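Local atomic coordinates of DNMT2 (Spodoptera frugiperda, PDB entry 4H0N), a protein that probably methylates cytosine 38 in the anticodon loop of tRNA(Asp) and cytosine C5 in DNA, and is bound here to S-adenosyl-L-homocysteine. Residues F99-D107 with V128-C139. The protein carries 3 engineered substitutions. Residues are numbered along the deposited sequence; the frame is centred on the assembly and turned at random.
Sequences FLYLIGILD and VRNLFIDKLKEC. With CA (calcium ion), chain F.
Lys135 reaches from helix 128-138 to Ile103 and Asp107, where its ammonium group meets a cluster of oxygens. NZ donates a hydrogen bond to Ile103 O at 3.1 Å, lying in the carbonyl plane with a C=O...N angle of 153°. A weak bond of 3.3 Å from NZ to Asp107 OD1 forms part of a salt bridge. NZ also lies close to Gly104 O, but at an angle too poor for a hydrogen bond. Bends at chi2 and chi4 fold the lysine chain over the Ile103 carbonyl and turn NZ back to its acceptors. Asp107 OD1 also binds the calcium ion, at 2.5 Å, so lysine and metal share one carboxylate oxygen. Gly104 O lies 2.9 Å from the same calcium ion and also binds it.

Most of the remaining contact is apolar. Ile103 is a knob in the hole formed by Val128, Leu131, Phe132 and Lys135, its CD1 3.8 Å from Phe132 CB. Val128 CG1 approaches the edge of the Phe99 ring, near its plane, while the Phe99 and Phe132 rings meet obliquely at 44°. Farther along, Leu106 CD2 touches Leu136 CD2 at 3.6 Å, and Cys139 SG packs against Asp107 CA. The two helices, nearly parallel at 19°, pack side by side on the Rossmann-like sheet, with Phe99 and Phe132 both resting on Met117 of strand 114-119. Two cations thus gather where carbonyls and a carboxylate converge, and their charges probably offset the negative potential of these oxygens.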
loop_
_atom_site.group_PDB
_atom_site.type_symbol
_atom_site.label_atom_id
_atom_site.label_comp_id
_atom_site.label_asym_id
_atom_site.label_seq_id
_atom_site.Cartn_x
_atom_site.Cartn_y
_atom_site.Cartn_z
ATOM N N PHE A 99 -0.235 17.259 -2.353
ATOM C CA PHE A 99 0.064 17.215 -0.923
ATOM C C PHE A 99 0.386 18.579 -0.317
ATOM O O PHE A 99 0.038 18.853 0.836
ATOM C CB PHE A 99 1.212 16.242 -0.653
ATOM C CG PHE A 99 1.350 15.860 0.790
ATOM C CD1 PHE A 99 0.276 15.320 1.479
ATOM C CD2 PHE A 99 2.552 16.032 1.460
ATOM C CE1 PHE A 99 0.394 14.967 2.813
ATOM C CE2 PHE A 99 2.675 15.681 2.795
ATOM C CZ PHE A 99 1.595 15.149 3.472
ATOM N N LEU A 100 1.053 19.427 -1.095
ATOM C CA LEU A 100 1.396 20.771 -0.644
ATOM C C LEU A 100 0.163 21.562 -0.213
ATOM O O LEU A 100 0.245 22.420 0.666
ATOM C CB LEU A 100 2.145 21.536 -1.736
ATOM C CG LEU A 100 3.639 21.242 -1.847
ATOM C CD1 LEU A 100 4.312 22.270 -2.739
ATOM C CD2 LEU A 100 4.288 21.212 -0.471
ATOM N N TYR A 101 -0.973 21.271 -0.839
ATOM C CA TYR A 101 -2.225 21.919 -0.490
ATOM C C TYR A 101 -2.660 21.567 0.929
ATOM O O TYR A 101 -3.189 22.415 1.649
ATOM C CB TYR A 101 -3.322 21.534 -1.476
ATOM C CG TYR A 101 -4.670 22.090 -1.102
ATOM C CD1 TYR A 101 -5.664 21.269 -0.577
ATOM C CD2 TYR A 101 -4.945 23.446 -1.254
ATOM C CE1 TYR A 101 -6.898 21.779 -0.235
ATOM C CE2 TYR A 101 -6.180 23.966 -0.910
ATOM C CZ TYR A 101 -7.153 23.129 -0.404
ATOM O OH TYR A 101 -8.380 23.645 -0.063
ATOM N N LEU A 102 -2.434 20.317 1.325
ATOM C CA LEU A 102 -2.806 19.862 2.662
ATOM C C LEU A 102 -1.985 20.560 3.735
ATOM O O LEU A 102 -2.541 21.108 4.688
ATOM C CB LEU A 102 -2.658 18.346 2.785
ATOM C CG LEU A 102 -3.588 17.534 1.883
ATOM C CD1 LEU A 102 -3.481 16.052 2.198
ATOM C CD2 LEU A 102 -5.029 18.015 2.005
ATOM N N ILE A 103 -0.665 20.535 3.571
ATOM C CA ILE A 103 0.250 21.216 4.479
ATOM C C ILE A 103 -0.190 22.655 4.703
ATOM O O ILE A 103 -0.145 23.169 5.824
ATOM C CB ILE A 103 1.684 21.211 3.924
ATOM C CG1 ILE A 103 2.201 19.773 3.810
ATOM C CG2 ILE A 103 2.604 22.055 4.796
ATOM C CD1 ILE A 103 3.571 19.656 3.172
ATOM N N GLY A 104 -0.634 23.294 3.626
ATOM C CA GLY A 104 -1.154 24.643 3.698
ATOM C C GLY A 104 -2.340 24.742 4.633
ATOM O O GLY A 104 -2.269 25.451 5.627
ATOM N N ILE A 105 -3.410 24.008 4.338
ATOM C CA ILE A 105 -4.670 24.161 5.056
ATOM C C ILE A 105 -4.688 23.558 6.452
ATOM O O ILE A 105 -5.746 23.491 7.070
ATOM C CB ILE A 105 -5.863 23.543 4.290
ATOM C CG1 ILE A 105 -5.657 22.040 4.100
ATOM C CG2 ILE A 105 -6.090 24.255 2.966
ATOM C CD1 ILE A 105 -6.923 21.302 3.733
ATOM N N LEU A 106 -3.543 23.117 6.955
ATOM C CA LEU A 106 -3.524 22.446 8.252
ATOM C C LEU A 106 -3.902 23.364 9.423
ATOM O O LEU A 106 -4.627 22.960 10.333
ATOM C CB LEU A 106 -2.168 21.780 8.500
ATOM C CG LEU A 106 -2.161 20.729 9.615
ATOM C CD1 LEU A 106 -3.317 19.740 9.458
ATOM C CD2 LEU A 106 -0.829 20.000 9.624
ATOM N N ASP A 107 -3.422 24.603 9.391
ATOM C CA ASP A 107 -3.664 25.550 10.474
ATOM C C ASP A 107 -5.137 25.932 10.627
ATOM O O ASP A 107 -5.522 26.565 11.612
ATOM C CB ASP A 107 -2.830 26.814 10.263
ATOM C CG ASP A 107 -3.144 27.500 8.953
ATOM O OD1 ASP A 107 -3.326 26.785 7.952
ATOM O OD2 ASP A 107 -3.218 28.746 8.921
ATOM N N VAL A 128 9.732 18.051 1.172
ATOM C CA VAL A 128 8.322 18.058 1.516
ATOM C C VAL A 128 8.116 17.578 2.945
ATOM O O VAL A 128 7.356 18.176 3.710
ATOM C CB VAL A 128 7.509 17.171 0.565
ATOM C CG1 VAL A 128 6.062 17.075 1.044
ATOM C CG2 VAL A 128 7.586 17.714 -0.859
ATOM N N ARG A 129 8.802 16.498 3.303
ATOM C CA ARG A 129 8.703 15.954 4.649
ATOM C C ARG A 129 9.127 16.987 5.679
ATOM O O ARG A 129 8.436 17.188 6.674
ATOM C CB ARG A 129 9.534 14.676 4.783
ATOM C CG ARG A 129 9.599 14.104 6.186
ATOM C CD ARG A 129 10.932 14.425 6.833
ATOM N NE ARG A 129 10.895 14.248 8.283
ATOM C CZ ARG A 129 11.725 14.848 9.133
ATOM N NH1 ARG A 129 12.666 15.667 8.683
ATOM N NH2 ARG A 129 11.607 14.633 10.436
ATOM N N ASN A 130 10.253 17.651 5.431
ATOM C CA ASN A 130 10.736 18.673 6.354
ATOM C C ASN A 130 9.719 19.791 6.552
ATOM O O ASN A 130 9.552 20.298 7.659
ATOM C CB ASN A 130 12.074 19.244 5.893
ATOM C CG ASN A 130 13.200 18.228 5.979
ATOM O OD1 ASN A 130 13.056 17.173 6.597
ATOM N ND2 ASN A 130 14.331 18.548 5.364
ATOM N N LEU A 131 9.038 20.164 5.476
ATOM C CA LEU A 131 8.014 21.193 5.542
ATOM C C LEU A 131 6.811 20.669 6.292
ATOM O O LEU A 131 6.240 21.365 7.129
ATOM C CB LEU A 131 7.572 21.603 4.143
ATOM C CG LEU A 131 6.715 22.866 4.118
ATOM C CD1 LEU A 131 7.590 24.071 4.421
ATOM C CD2 LEU A 131 6.010 23.023 2.785
ATOM N N PHE A 132 6.428 19.437 5.978
ATOM C CA PHE A 132 5.241 18.833 6.562
ATOM C C PHE A 132 5.345 18.696 8.076
ATOM O O PHE A 132 4.394 18.982 8.799
ATOM C CB PHE A 132 4.969 17.473 5.930
ATOM C CG PHE A 132 4.027 16.629 6.721
ATOM C CD1 PHE A 132 2.672 16.913 6.741
ATOM C CD2 PHE A 132 4.497 15.552 7.456
ATOM C CE1 PHE A 132 1.800 16.135 7.478
ATOM C CE2 PHE A 132 3.633 14.774 8.196
ATOM C CZ PHE A 132 2.284 15.062 8.207
ATOM N N ILE A 133 6.502 18.252 8.548
ATOM C CA ILE A 133 6.749 18.121 9.977
ATOM C C ILE A 133 6.734 19.498 10.624
ATOM O O ILE A 133 6.207 19.689 11.724
ATOM C CB ILE A 133 8.118 17.450 10.242
ATOM C CG1 ILE A 133 8.074 15.970 9.842
ATOM C CG2 ILE A 133 8.548 17.624 11.696
ATOM C CD1 ILE A 133 6.872 15.205 10.379
ATOM N N ASP A 134 7.316 20.456 9.914
ATOM C CA ASP A 134 7.393 21.834 10.367
ATOM C C ASP A 134 6.007 22.445 10.552
ATOM O O ASP A 134 5.797 23.261 11.447
ATOM C CB ASP A 134 8.179 22.658 9.357
ATOM C CG ASP A 134 8.383 24.076 9.807
ATOM O OD1 ASP A 134 9.438 24.344 10.422
ATOM O OD2 ASP A 134 7.492 24.917 9.551
ATOM N N LYS A 135 5.067 22.051 9.700
ATOM C CA LYS A 135 3.707 22.551 9.808
ATOM C C LYS A 135 2.996 21.901 10.987
ATOM O O LYS A 135 2.124 22.508 11.603
ATOM C CB LYS A 135 2.918 22.317 8.515
ATOM C CG LYS A 135 1.636 23.137 8.426
ATOM C CD LYS A 135 1.967 24.621 8.504
ATOM C CE LYS A 135 0.754 25.478 8.839
ATOM N NZ LYS A 135 -0.215 25.582 7.718
ATOM N N LEU A 136 3.369 20.665 11.300
ATOM C CA LEU A 136 2.810 19.985 12.465
ATOM C C LEU A 136 3.175 20.710 13.770
ATOM O O LEU A 136 2.300 21.020 14.583
ATOM C CB LEU A 136 3.269 18.526 12.525
ATOM C CG LEU A 136 2.788 17.566 11.431
ATOM C CD1 LEU A 136 3.303 16.156 11.701
ATOM C CD2 LEU A 136 1.275 17.562 11.330
ATOM N N LYS A 137 4.465 20.975 13.959
ATOM C CA LYS A 137 4.945 21.658 15.154
ATOM C C LYS A 137 4.260 23.004 15.321
ATOM O O LYS A 137 3.915 23.400 16.430
ATOM C CB LYS A 137 6.457 21.877 15.079
ATOM C CG LYS A 137 7.309 20.633 15.211
ATOM C CD LYS A 137 8.765 20.973 14.916
ATOM C CE LYS A 137 9.720 20.246 15.849
ATOM N NZ LYS A 137 9.564 18.766 15.778
ATOM N N GLU A 138 4.074 23.702 14.204
ATOM C CA GLU A 138 3.451 25.019 14.190
ATOM C C GLU A 138 2.014 24.952 14.674
ATOM O O GLU A 138 1.518 25.898 15.288
ATOM C CB GLU A 138 3.473 25.587 12.769
ATOM C CG GLU A 138 4.252 26.879 12.603
ATOM C CD GLU A 138 4.682 27.112 11.164
ATOM O OE1 GLU A 138 3.806 27.172 10.275
ATOM O OE2 GLU A 138 5.900 27.219 10.921
ATOM N N CYS A 139 1.350 23.834 14.390
ATOM C CA CYS A 139 -0.066 23.679 14.711
ATOM C C CYS A 139 -0.274 22.881 15.995
ATOM O O CYS A 139 -1.357 22.345 16.236
ATOM C CB CYS A 139 -0.809 23.020 13.548
ATOM S SG CYS A 139 -0.691 23.932 11.987
HETATM CA CA CA F . -2.752 28.262 6.025
#